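Local coordinates for lactate utilization protein C (Deinococcus radiodurans, PDB 2G40) that may function in L-lactate utilization as a homodimeric member of the LutC/YkgG family, though its precise biochemical role is not established, at residues L57-D62 with I171-R176; A77-A82 with Q219-G224; I94-I99 with R153-I158; V134-S137 with I142-D145; A184-R187 with P191-W194. All blocks are in the same frame, centred on the assembly; numbering follows the deposited sequence. Where two conformers were deposited one is given.

Interaction 1. Residues L57-D62 with I171-R176; sequences LHQFED and IVQTVR
Ile171 reaches out from strand 171-172 and sets its CD1 methyl against two side chains of helix 53-66, Leu57 and Phe60. It loses more surface to the contact than any other residue of the two segments. Ile171 CD1 lies 3.5 Å from Leu57 CD2, tighter than usual for two methyl groups, and the two side chains cross at about a right angle. The same methyl is 3.8 Å from CD2 of the Phe60 ring. Phe60 meets Ile171 with a face as well: CG1 of Ile171 sits 4.2 Å above the ring plane, displaced toward the rim. The ring is carried toward the strand because Phe60 CG is anti to the backbone N (chi1 -179°). Beyond the isoleucine, Phe60 also packs on Val220 and Val222 of strand 217-223. Gln59 OE1 comes no nearer than 4.2 Å to Gln173 CG. The polar ends of both glutamines are engaged elsewhere, Gln59 OE1 with Ser137 OG and Gln173 OE1 with Leu51 N. The two segments therefore meet by apolar packing, with one isoleucine methyl touching both a leucine and a phenylalanine, and the polar groups nearby are bonded to other parts of the chain.

Interaction 2. Residues A77-A82 with Q219-G224; sequences AELPGA and QVIVVG
Leu79, Ala82, Ile221 and Val223 make an apolar contact between helix 79-87 and strand 217-223. Leu79 and Ile221 bury the most surface. Leu79 CD1 touches Ile221 CG2 at 3.6 Å, and the two side chains meet at a slant. Leu79 leaves its backbone without aiming at the strand, but CG lies anti to the backbone N (chi1 177°) and the methyl swings onto the isoleucine. One turn further along the helix, Ala82 meets the other branch of Ile221. Its CB is 4.0 Å from Ile221 CD1, and that methyl also lies 3.9 Å from Ala82 C. The two branches of one isoleucine thus serve two helix residues about one turn apart. Val223 adds a looser contact, with CG2 at 4.4 Å from Leu79 CB.

Between the two segments there are no hydrogen bonds; the polar groups are bonded within each segment or to neighbouring strands. In the helix, Ala82 N bonds to Glu78 O. In the strand, Gln219 NE2 donates to Val220 O over 3.1 Å, with the donor well above the carbonyl plane. The strand backbone is bonded to its neighbours in the sheet, including Cys164 on one side and Ala70 and Thr72 on the other.

Ile221 and Val223 point to helix 79-87, while Val220 and Val222 face helix 53-66, where Val220 also meets Ile64. Strand 217-223 is an inner strand of the parallel sheet, with helices on both faces. This is a three-layer alpha-beta-alpha sandwich, consistent with the Rossmann-like clan to which the LUD domain belongs.

Interaction 3. Residues I94-I99 with R153-I158; sequences IVPAGI and RALSLI
Ile94, on strand 92-94, points toward the 153-158 segment and meets Leu155 there. Its CG2 methyl fits against both ends of the leucine fork, 4.0 Å from Leu155 CD1 and 4.1 Å from Leu155 CD2. With CG1 beside the backbone N (chi1 -64°), CG2 is the branch left to face the leucine. Leu122 of helix 119-124 packs on both Ile94 and Leu155, so three branched side chains share this buried spot.

The next residue, Val95, turns its side chain away from Leu155 and packs on Val110 of strand 109-111. The chain is here leaving the C-terminal end of an inner strand of the parallel, Rossmann-like sheet, and the contact joins that exit to the loop leading into strand 161-167.

Pro96 follows. Its CG touches Leu155 CD1 at 4.3 Å, a looser contact than that of Ile94. A type I beta turn runs from Pro96 to Ile99, closed by a bond from Ile99 N to Pro96 O, and it carries the chain away from Leu155. On the other segment, Ala154 O accepts from both Leu157 N and Ile158 N, which come from the same face of its carbonyl plane. Leu157 packs on Leu157 of the second subunit.

Interaction 4. Residues V134-S137 with I142-D145; sequences VAIS and IILD
Ile143 N donates to Val134 O in a short, nearly straight bond of 2.8 Å, with an N-H...O angle of 169°. The donor lies close to the line of the carbonyl bond. The return bond, Val134 N to Ile143 O, is weak at 3.4 Å. Together they make Val134 and Ile143 an antiparallel hydrogen-bonded pair. Ala135 and Ile142 form the adjoining non-hydrogen-bonded pair, with their CA atoms 4.3 Å apart. The strands are the two arms of a beta hairpin, 134-136 and 141-144, and their axes run at 155° to each other. The hairpin forms the middle of a mixed sheet, bordered by strand 171-172 on one side and strand 192-196 on the other.

Val134 and Ile143 lie side by side on one face of the sheet. Val134 CG1 sits 3.6 Å from Ile143 CD1; a chi1 of 68° puts it between the backbone N and the carbonyl carbon, on the side of Ile143. Ile136 reaches the same methyl from further along the strand, its CD1 4.0 Å from Ile143 CD1. Val182 of helix 175-187 covers both Val134 and Ile143 there. On the other face Ala135 CB is 4.2 Å from Ile142 CG1, and Phe60 of helix 53-66 packs on both residues.

Interaction 5. Residues A184-R187 with P191-W194; sequences ASVR and PLTW
Val186 CG2 presses on Leu192 CD1 at 3.5 Å, the closest approach between the end of helix 175-187 and the 191-194 segment. The same valine methyl is 4.1 Å from Leu192 CG, and the two side chains cross at about a right angle. Ser185 adds its CB, 4.2 Å from the other leucine methyl, CD2. The leucine fork thus divides between two neighbouring helix residues.

Leu192 points toward the helix, and with CG beside the backbone N (chi1 -54°) its fork opens on Val186 and Ser185. A short loop links the C-terminal end of helix 175-187 to strand 192-196, so the contact closes a tight helix-to-strand connection. The strand lies at the edge of the mixed sheet within its own chain. Leu192 and Trp194 pair with an antiparallel strand of the second subunit, which continues the sheet across the dimer interface.

Further out, Ser185 OG is hydrogen-bonded to Asp145 OD2 and to Arg147 NH2, and these bonds tie the last turn of the helix to the chain just after strand 141-144. Thr193 N is bonded to the backbone of Leu144. The Trp194 ring, which receives Leu192 CB at its edge and in its plane, stacks on Trp194 of the second subunit.

Overall arrangement
Interactions 1, 4 and 5 follow one mixed sheet. Interaction 4 is its central hairpin, with its centre about 9 Å from that of interaction 1 and about 10 Å from that of interaction 5. Ser137 N bonds to Val172 O at 2.8 Å on one side; Ile143 CD1 lies 3.5 Å from Trp194 CE2 on the other. Interaction 2, in the parallel sheet, meets interaction 1 where Val222 CG1 lies 3.8 Å from Ile171 CD1, and interaction 4 where Val220 CG2 lies 3.7 Å from Ile142 CD1. Interaction 3 meets interaction 4 where Ser156 OG lies 3.5 Å from Leu144 CD1, and interaction 5 through Arg153 and Pro191. Interactions 3 and 5 both reach the second subunit.

Interaction 1. Residues L57-D62 with I171-R176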
# COMPACT_ATOMS: atom_id res chain seq x y z
N LEU A 57 16.94 -10.80 -13.63
CA LEU A 57 16.29 -11.93 -12.97
C LEU A 57 17.09 -12.39 -11.76
O LEU A 57 16.54 -12.60 -10.66
CB LEU A 57 16.10 -13.08 -13.97
CG LEU A 57 14.97 -12.82 -14.97
CD1 LEU A 57 14.96 -13.86 -16.07
CD2 LEU A 57 13.62 -12.80 -14.27
N HIS A 58 18.40 -12.51 -11.94
CA HIS A 58 19.27 -12.93 -10.85
C HIS A 58 19.29 -11.90 -9.74
O HIS A 58 19.23 -12.23 -8.57
CB HIS A 58 20.68 -13.18 -11.36
CG HIS A 58 20.79 -14.40 -12.20
ND1 HIS A 58 21.90 -14.66 -12.98
CD2 HIS A 58 19.94 -15.44 -12.39
CE1 HIS A 58 21.72 -15.81 -13.62
NE2 HIS A 58 20.56 -16.31 -13.26
N GLN A 59 19.33 -10.63 -10.11
CA GLN A 59 19.25 -9.56 -9.11
C GLN A 59 17.94 -9.56 -8.32
O GLN A 59 17.95 -9.40 -7.09
CB GLN A 59 19.46 -8.22 -9.80
CG GLN A 59 19.39 -7.03 -8.87
CD GLN A 59 19.71 -5.78 -9.60
OE1 GLN A 59 18.94 -5.30 -10.43
NE2 GLN A 59 20.85 -5.22 -9.30
N PHE A 60 16.82 -9.72 -9.01
CA PHE A 60 15.50 -9.74 -8.39
C PHE A 60 15.46 -10.88 -7.40
O PHE A 60 15.09 -10.69 -6.24
CB PHE A 60 14.42 -9.91 -9.46
CG PHE A 60 13.01 -9.93 -8.93
CD1 PHE A 60 12.51 -8.87 -8.20
CD2 PHE A 60 12.17 -11.01 -9.22
CE1 PHE A 60 11.18 -8.87 -7.74
CE2 PHE A 60 10.87 -11.04 -8.76
CZ PHE A 60 10.36 -9.95 -8.02
N GLU A 61 15.89 -12.06 -7.85
CA GLU A 61 15.97 -13.23 -6.98
C GLU A 61 16.76 -12.93 -5.71
O GLU A 61 16.29 -13.20 -4.60
CB GLU A 61 16.60 -14.42 -7.72
CG GLU A 61 16.80 -15.67 -6.83
CD GLU A 61 17.29 -16.89 -7.62
OE1 GLU A 61 17.81 -16.72 -8.73
OE2 GLU A 61 17.16 -18.02 -7.11
N ASP A 62 17.96 -12.37 -5.87
CA ASP A 62 18.83 -12.08 -4.73
C ASP A 62 18.13 -11.15 -3.74
O ASP A 62 18.22 -11.33 -2.55
CB ASP A 62 20.11 -11.39 -5.17
CG ASP A 62 21.02 -12.29 -5.99
OD1 ASP A 62 20.76 -13.50 -6.06
OD2 ASP A 62 22.01 -11.77 -6.55
N ILE A 171 9.18 -7.79 -14.74
CA ILE A 171 10.32 -7.42 -13.92
C ILE A 171 11.16 -6.39 -14.69
O ILE A 171 11.57 -6.65 -15.82
CB ILE A 171 11.19 -8.63 -13.57
CG1 ILE A 171 10.36 -9.68 -12.82
CG2 ILE A 171 12.39 -8.18 -12.78
CD1 ILE A 171 11.00 -11.07 -12.82
N VAL A 172 11.39 -5.23 -14.10
CA VAL A 172 12.23 -4.20 -14.69
C VAL A 172 13.39 -3.99 -13.75
O VAL A 172 13.36 -4.43 -12.61
CB VAL A 172 11.46 -2.85 -14.91
CG1 VAL A 172 10.28 -3.08 -15.83
CG2 VAL A 172 11.01 -2.23 -13.58
N GLN A 173 14.42 -3.33 -14.24
CA GLN A 173 15.62 -3.17 -13.45
C GLN A 173 15.48 -2.09 -12.39
O GLN A 173 15.81 -2.31 -11.21
CB GLN A 173 16.82 -2.86 -14.34
CG GLN A 173 18.07 -2.55 -13.54
CD GLN A 173 19.23 -2.22 -14.40
OE1 GLN A 173 19.21 -2.41 -15.62
NE2 GLN A 173 20.29 -1.70 -13.77
N THR A 174 15.03 -0.91 -12.80
CA THR A 174 15.13 0.27 -11.96
C THR A 174 13.78 0.72 -11.44
O THR A 174 12.74 0.48 -12.06
CB THR A 174 15.75 1.43 -12.76
OG1 THR A 174 14.89 1.74 -13.86
CG2 THR A 174 17.15 1.06 -13.27
N VAL A 175 13.81 1.42 -10.31
CA VAL A 175 12.63 2.06 -9.75
C VAL A 175 11.97 3.00 -10.76
O VAL A 175 10.75 2.98 -10.92
CB VAL A 175 12.98 2.80 -8.44
CG1 VAL A 175 11.83 3.65 -7.97
CG2 VAL A 175 13.35 1.80 -7.35
N ARG A 176 12.77 3.78 -11.47
CA ARG A 176 12.28 4.65 -12.54
C ARG A 176 11.38 3.92 -13.53
O ARG A 176 10.29 4.38 -13.85
CB ARG A 176 13.46 5.29 -13.27

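Interaction 2. Residues A77-A82 with Q219-G224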
# COMPACT_ATOMS: atom_id res chain seq x y z
N ALA A 77 3.69 -23.79 -17.77
CA ALA A 77 3.20 -25.14 -17.56
C ALA A 77 3.38 -25.61 -16.12
O ALA A 77 2.57 -26.36 -15.59
CB ALA A 77 3.90 -26.12 -18.50
N GLU A 78 4.48 -25.18 -15.52
CA GLU A 78 4.81 -25.54 -14.15
C GLU A 78 4.07 -24.69 -13.11
O GLU A 78 4.04 -25.04 -11.94
CB GLU A 78 6.32 -25.39 -13.95
CG GLU A 78 7.14 -26.44 -14.70
CD GLU A 78 8.64 -26.13 -14.74
OE1 GLU A 78 9.05 -24.95 -14.67
OE2 GLU A 78 9.42 -27.10 -14.86
N LEU A 79 3.50 -23.57 -13.53
CA LEU A 79 2.93 -22.61 -12.59
C LEU A 79 1.89 -23.20 -11.63
O LEU A 79 2.05 -23.05 -10.43
CB LEU A 79 2.39 -21.37 -13.29
CG LEU A 79 1.72 -20.31 -12.40
CD1 LEU A 79 2.67 -19.74 -11.35
CD2 LEU A 79 1.19 -19.21 -13.26
N PRO A 80 0.84 -23.84 -12.14
CA PRO A 80 -0.16 -24.37 -11.20
C PRO A 80 0.45 -25.28 -10.14
O PRO A 80 0.12 -25.15 -8.98
CB PRO A 80 -1.16 -25.12 -12.08
CG PRO A 80 -0.63 -25.09 -13.45
CD PRO A 80 0.46 -24.07 -13.54
N GLY A 81 1.36 -26.15 -10.55
CA GLY A 81 2.08 -27.02 -9.63
C GLY A 81 2.91 -26.27 -8.60
O GLY A 81 2.93 -26.63 -7.42
N ALA A 82 3.59 -25.21 -9.05
CA ALA A 82 4.41 -24.36 -8.17
C ALA A 82 3.55 -23.72 -7.09
O ALA A 82 3.96 -23.64 -5.92
CB ALA A 82 5.12 -23.27 -8.98
N GLN A 219 5.88 -15.92 -0.80
CA GLN A 219 6.42 -16.76 -1.87
C GLN A 219 6.28 -15.99 -3.16
O GLN A 219 5.19 -15.64 -3.56
CB GLN A 219 5.64 -18.06 -1.98
CG GLN A 219 5.95 -18.90 -3.23
CD GLN A 219 7.22 -19.70 -3.09
OE1 GLN A 219 7.32 -20.54 -2.22
NE2 GLN A 219 8.19 -19.44 -3.97
N VAL A 220 7.40 -15.77 -3.82
CA VAL A 220 7.42 -15.18 -5.13
C VAL A 220 7.61 -16.30 -6.14
O VAL A 220 8.50 -17.14 -6.01
CB VAL A 220 8.56 -14.13 -5.29
CG1 VAL A 220 8.66 -13.66 -6.74
CG2 VAL A 220 8.38 -12.96 -4.32
N ILE A 221 6.75 -16.30 -7.15
CA ILE A 221 6.81 -17.23 -8.24
C ILE A 221 6.97 -16.42 -9.50
O ILE A 221 6.05 -15.74 -9.94
CB ILE A 221 5.56 -18.15 -8.33
CG1 ILE A 221 5.37 -18.90 -7.01
CG2 ILE A 221 5.69 -19.13 -9.52
CD1 ILE A 221 4.21 -19.88 -7.04
N VAL A 222 8.17 -16.45 -10.07
CA VAL A 222 8.38 -15.87 -11.39
C VAL A 222 8.02 -16.89 -12.44
O VAL A 222 8.37 -18.05 -12.32
CB VAL A 222 9.82 -15.38 -11.57
CG1 VAL A 222 10.00 -14.72 -12.97
CG2 VAL A 222 10.17 -14.46 -10.47
N VAL A 223 7.30 -16.45 -13.47
CA VAL A 223 6.87 -17.37 -14.49
C VAL A 223 7.30 -16.88 -15.87
O VAL A 223 7.15 -15.70 -16.19
CB VAL A 223 5.34 -17.68 -14.41
CG1 VAL A 223 4.49 -16.45 -14.31
CG2 VAL A 223 4.91 -18.57 -15.58
N GLY A 224 7.88 -17.79 -16.64
CA GLY A 224 8.04 -17.59 -18.09
C GLY A 224 9.44 -17.22 -18.53
O GLY A 224 10.37 -17.09 -17.73
OXT GLY A 224 9.68 -17.03 -19.74

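Interaction 3. Residues I94-I99 with R153-I158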
# COMPACT_ATOMS: atom_id res chain seq x y z
N ILE A 94 -7.03 -17.48 -0.78
CA ILE A 94 -7.87 -16.41 -1.32
C ILE A 94 -7.45 -16.12 -2.74
O ILE A 94 -6.28 -15.88 -2.98
CB ILE A 94 -7.71 -15.13 -0.50
CG1 ILE A 94 -8.20 -15.34 0.92
CG2 ILE A 94 -8.48 -13.96 -1.13
CD1 ILE A 94 -7.51 -14.41 1.92
N VAL A 95 -8.40 -16.16 -3.67
CA VAL A 95 -8.10 -16.05 -5.09
C VAL A 95 -8.89 -14.89 -5.67
O VAL A 95 -10.11 -14.99 -5.81
CB VAL A 95 -8.42 -17.38 -5.83
CG1 VAL A 95 -8.07 -17.29 -7.31
CG2 VAL A 95 -7.63 -18.52 -5.21
N PRO A 96 -8.22 -13.78 -5.96
CA PRO A 96 -8.85 -12.67 -6.66
C PRO A 96 -9.48 -13.11 -7.98
O PRO A 96 -8.99 -14.01 -8.65
CB PRO A 96 -7.69 -11.72 -6.95
CG PRO A 96 -6.70 -12.01 -5.87
CD PRO A 96 -6.81 -13.48 -5.65
N ALA A 97 -10.58 -12.45 -8.33
CA ALA A 97 -11.43 -12.83 -9.46
C ALA A 97 -10.67 -12.92 -10.79
O ALA A 97 -11.01 -13.72 -11.67
CB ALA A 97 -12.62 -11.82 -9.57
N GLY A 98 -9.63 -12.12 -10.94
CA GLY A 98 -8.87 -12.06 -12.19
C GLY A 98 -7.74 -13.04 -12.32
O GLY A 98 -7.01 -13.02 -13.32
N ILE A 99 -7.54 -13.90 -11.32
CA ILE A 99 -6.52 -14.94 -11.44
C ILE A 99 -6.97 -15.91 -12.53
O ILE A 99 -8.09 -16.41 -12.46
CB ILE A 99 -6.35 -15.68 -10.09
CG1 ILE A 99 -5.65 -14.77 -9.07
CG2 ILE A 99 -5.61 -17.02 -10.26
CD1 ILE A 99 -4.20 -14.44 -9.38
N ARG A 153 -6.96 -4.03 -1.23
CA ARG A 153 -5.78 -3.94 -0.37
C ARG A 153 -5.82 -4.93 0.78
O ARG A 153 -4.79 -5.48 1.14
CB ARG A 153 -5.61 -2.51 0.10
CG ARG A 153 -5.20 -1.59 -1.03
CD ARG A 153 -4.50 -0.37 -0.51
NE ARG A 153 -5.45 0.62 -0.07
CZ ARG A 153 -5.35 1.36 1.03
NH1 ARG A 153 -4.33 1.23 1.89
NH2 ARG A 153 -6.30 2.24 1.28
N ALA A 154 -7.00 -5.19 1.34
CA ALA A 154 -7.10 -6.06 2.50
C ALA A 154 -6.60 -7.46 2.22
O ALA A 154 -6.12 -8.11 3.12
CB ALA A 154 -8.54 -6.13 3.00
N LEU A 155 -6.75 -7.93 0.98
CA LEU A 155 -6.45 -9.32 0.64
C LEU A 155 -4.97 -9.65 0.75
O LEU A 155 -4.62 -10.79 1.01
CB LEU A 155 -6.90 -9.64 -0.78
CG LEU A 155 -8.37 -9.52 -1.14
CD1 LEU A 155 -8.60 -10.21 -2.48
CD2 LEU A 155 -9.23 -10.11 -0.07
N SER A 156 -4.12 -8.66 0.54
CA SER A 156 -2.67 -8.87 0.65
C SER A 156 -2.11 -8.26 1.93
O SER A 156 -0.90 -8.27 2.16
CB SER A 156 -1.96 -8.33 -0.60
OG SER A 156 -2.44 -7.04 -0.97
N LEU A 157 -2.98 -7.75 2.80
CA LEU A 157 -2.53 -7.22 4.07
C LEU A 157 -2.83 -8.14 5.23
O LEU A 157 -2.01 -8.29 6.12
CB LEU A 157 -3.18 -5.87 4.35
CG LEU A 157 -2.72 -5.31 5.71
CD1 LEU A 157 -1.24 -4.91 5.64
CD2 LEU A 157 -3.56 -4.17 6.16
N ILE A 158 -4.03 -8.70 5.25
CA ILE A 158 -4.51 -9.45 6.40
C ILE A 158 -4.05 -10.92 6.44
O ILE A 158 -3.63 -11.40 7.50
CB ILE A 158 -6.05 -9.37 6.51
CG1 ILE A 158 -6.52 -7.90 6.52
CG2 ILE A 158 -6.54 -10.10 7.76
CD1 ILE A 158 -5.92 -7.07 7.62

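Interaction 4. Residues V134-S137 with I142-D145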
# COMPACT_ATOMS: atom_id res chain seq x y z
N VAL A 134 4.02 -4.73 -11.46
CA VAL A 134 5.41 -4.68 -11.91
C VAL A 134 6.31 -5.06 -10.75
O VAL A 134 5.91 -4.97 -9.58
CB VAL A 134 5.78 -3.27 -12.47
CG1 VAL A 134 5.80 -2.23 -11.35
CG2 VAL A 134 7.11 -3.32 -13.25
N ALA A 135 7.52 -5.52 -11.06
CA ALA A 135 8.50 -5.77 -10.03
C ALA A 135 9.79 -5.10 -10.45
O ALA A 135 10.06 -4.95 -11.63
CB ALA A 135 8.76 -7.26 -9.85
N ILE A 136 10.56 -4.70 -9.45
CA ILE A 136 11.81 -3.98 -9.68
C ILE A 136 12.95 -4.79 -9.10
O ILE A 136 12.99 -5.11 -7.89
CB ILE A 136 11.76 -2.60 -9.04
CG1 ILE A 136 10.60 -1.77 -9.59
CG2 ILE A 136 13.08 -1.88 -9.26
CD1 ILE A 136 10.13 -0.73 -8.60
N SER A 137 13.90 -5.13 -9.96
CA SER A 137 15.00 -5.99 -9.56
C SER A 137 15.93 -5.33 -8.56
O SER A 137 16.35 -5.98 -7.61
CB SER A 137 15.77 -6.50 -10.77
OG SER A 137 16.58 -5.51 -11.38
N ILE A 142 7.92 -5.47 -5.30
CA ILE A 142 6.79 -5.87 -6.05
C ILE A 142 5.74 -4.79 -5.81
O ILE A 142 5.43 -4.42 -4.67
CB ILE A 142 6.28 -7.25 -5.64
CG1 ILE A 142 7.31 -8.33 -6.01
CG2 ILE A 142 4.96 -7.52 -6.33
CD1 ILE A 142 7.07 -9.66 -5.33
N ILE A 143 5.23 -4.26 -6.91
CA ILE A 143 4.15 -3.28 -6.83
C ILE A 143 2.83 -3.91 -7.24
O ILE A 143 2.72 -4.52 -8.32
CB ILE A 143 4.40 -2.08 -7.74
CG1 ILE A 143 5.72 -1.39 -7.38
CG2 ILE A 143 3.19 -1.09 -7.63
CD1 ILE A 143 6.18 -0.31 -8.38
N LEU A 144 1.85 -3.76 -6.37
CA LEU A 144 0.49 -4.09 -6.65
C LEU A 144 -0.29 -2.84 -6.94
O LEU A 144 -0.18 -1.85 -6.21
CB LEU A 144 -0.15 -4.75 -5.44
CG LEU A 144 0.56 -5.93 -4.78
CD1 LEU A 144 -0.44 -6.56 -3.80
CD2 LEU A 144 1.07 -6.97 -5.76
N ASP A 145 -1.15 -2.92 -7.95
CA ASP A 145 -2.10 -1.86 -8.25
C ASP A 145 -3.56 -2.31 -8.09
O ASP A 145 -4.46 -1.57 -8.45
CB ASP A 145 -1.84 -1.21 -9.62
CG ASP A 145 -2.13 -2.14 -10.80
OD1 ASP A 145 -2.48 -3.31 -10.59
OD2 ASP A 145 -1.96 -1.68 -11.94

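Interaction 5. Residues A184-R187 with P191-W194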
# COMPACT_ATOMS: atom_id res chain seq x y z
N ALA A 184 0.18 4.84 -15.33
CA ALA A 184 -1.20 4.90 -15.79
C ALA A 184 -2.20 4.55 -14.70
O ALA A 184 -3.26 5.14 -14.61
CB ALA A 184 -1.42 4.01 -16.99
N SER A 185 -1.86 3.56 -13.89
CA SER A 185 -2.67 3.18 -12.72
C SER A 185 -2.79 4.35 -11.76
O SER A 185 -3.87 4.62 -11.25
CB SER A 185 -2.03 1.99 -12.01
OG SER A 185 -2.04 0.86 -12.85
N VAL A 186 -1.69 5.07 -11.57
CA VAL A 186 -1.67 6.21 -10.67
C VAL A 186 -2.57 7.29 -11.23
O VAL A 186 -3.39 7.86 -10.51
CB VAL A 186 -0.24 6.77 -10.42
CG1 VAL A 186 -0.29 8.00 -9.53
CG2 VAL A 186 0.61 5.71 -9.75
N ARG A 187 -2.44 7.55 -12.53
CA ARG A 187 -3.29 8.53 -13.19
C ARG A 187 -4.78 8.15 -13.12
O ARG A 187 -5.64 9.03 -13.08
CB ARG A 187 -2.84 8.74 -14.64
CG ARG A 187 -1.48 9.44 -14.78
CD ARG A 187 -1.31 9.99 -16.17
NE ARG A 187 -1.30 8.91 -17.15
CZ ARG A 187 -0.22 8.24 -17.54
NH1 ARG A 187 0.98 8.54 -17.05
NH2 ARG A 187 -0.36 7.27 -18.43
N PRO A 191 -4.91 2.57 -6.18
CA PRO A 191 -3.92 2.52 -5.13
C PRO A 191 -2.75 1.64 -5.50
O PRO A 191 -2.92 0.66 -6.23
CB PRO A 191 -4.68 1.89 -3.97
CG PRO A 191 -5.74 1.06 -4.65
CD PRO A 191 -6.14 1.83 -5.83
N LEU A 192 -1.58 1.98 -4.97
CA LEU A 192 -0.41 1.13 -5.16
C LEU A 192 0.12 0.69 -3.83
O LEU A 192 0.14 1.47 -2.88
CB LEU A 192 0.71 1.84 -5.89
CG LEU A 192 0.46 2.51 -7.23
CD1 LEU A 192 1.77 3.07 -7.69
CD2 LEU A 192 -0.09 1.57 -8.26
N THR A 193 0.57 -0.55 -3.79
CA THR A 193 1.21 -1.09 -2.61
C THR A 193 2.57 -1.59 -3.08
O THR A 193 2.65 -2.43 -3.96
CB THR A 193 0.36 -2.23 -2.02
OG1 THR A 193 -0.97 -1.74 -1.74
CG2 THR A 193 1.00 -2.78 -0.81
N TRP A 194 3.63 -1.02 -2.52
CA TRP A 194 4.98 -1.42 -2.89
C TRP A 194 5.55 -2.25 -1.77
O TRP A 194 5.73 -1.74 -0.65
CB TRP A 194 5.88 -0.21 -3.03
CG TRP A 194 5.60 0.71 -4.15
CD1 TRP A 194 4.40 1.17 -4.57
CD2 TRP A 194 6.59 1.34 -4.97
NE1 TRP A 194 4.57 2.03 -5.63
CE2 TRP A 194 5.91 2.16 -5.89
CE3 TRP A 194 7.99 1.30 -5.01
CZ2 TRP A 194 6.57 2.92 -6.85
CZ3 TRP A 194 8.65 2.03 -5.95
CH2 TRP A 194 7.94 2.85 -6.86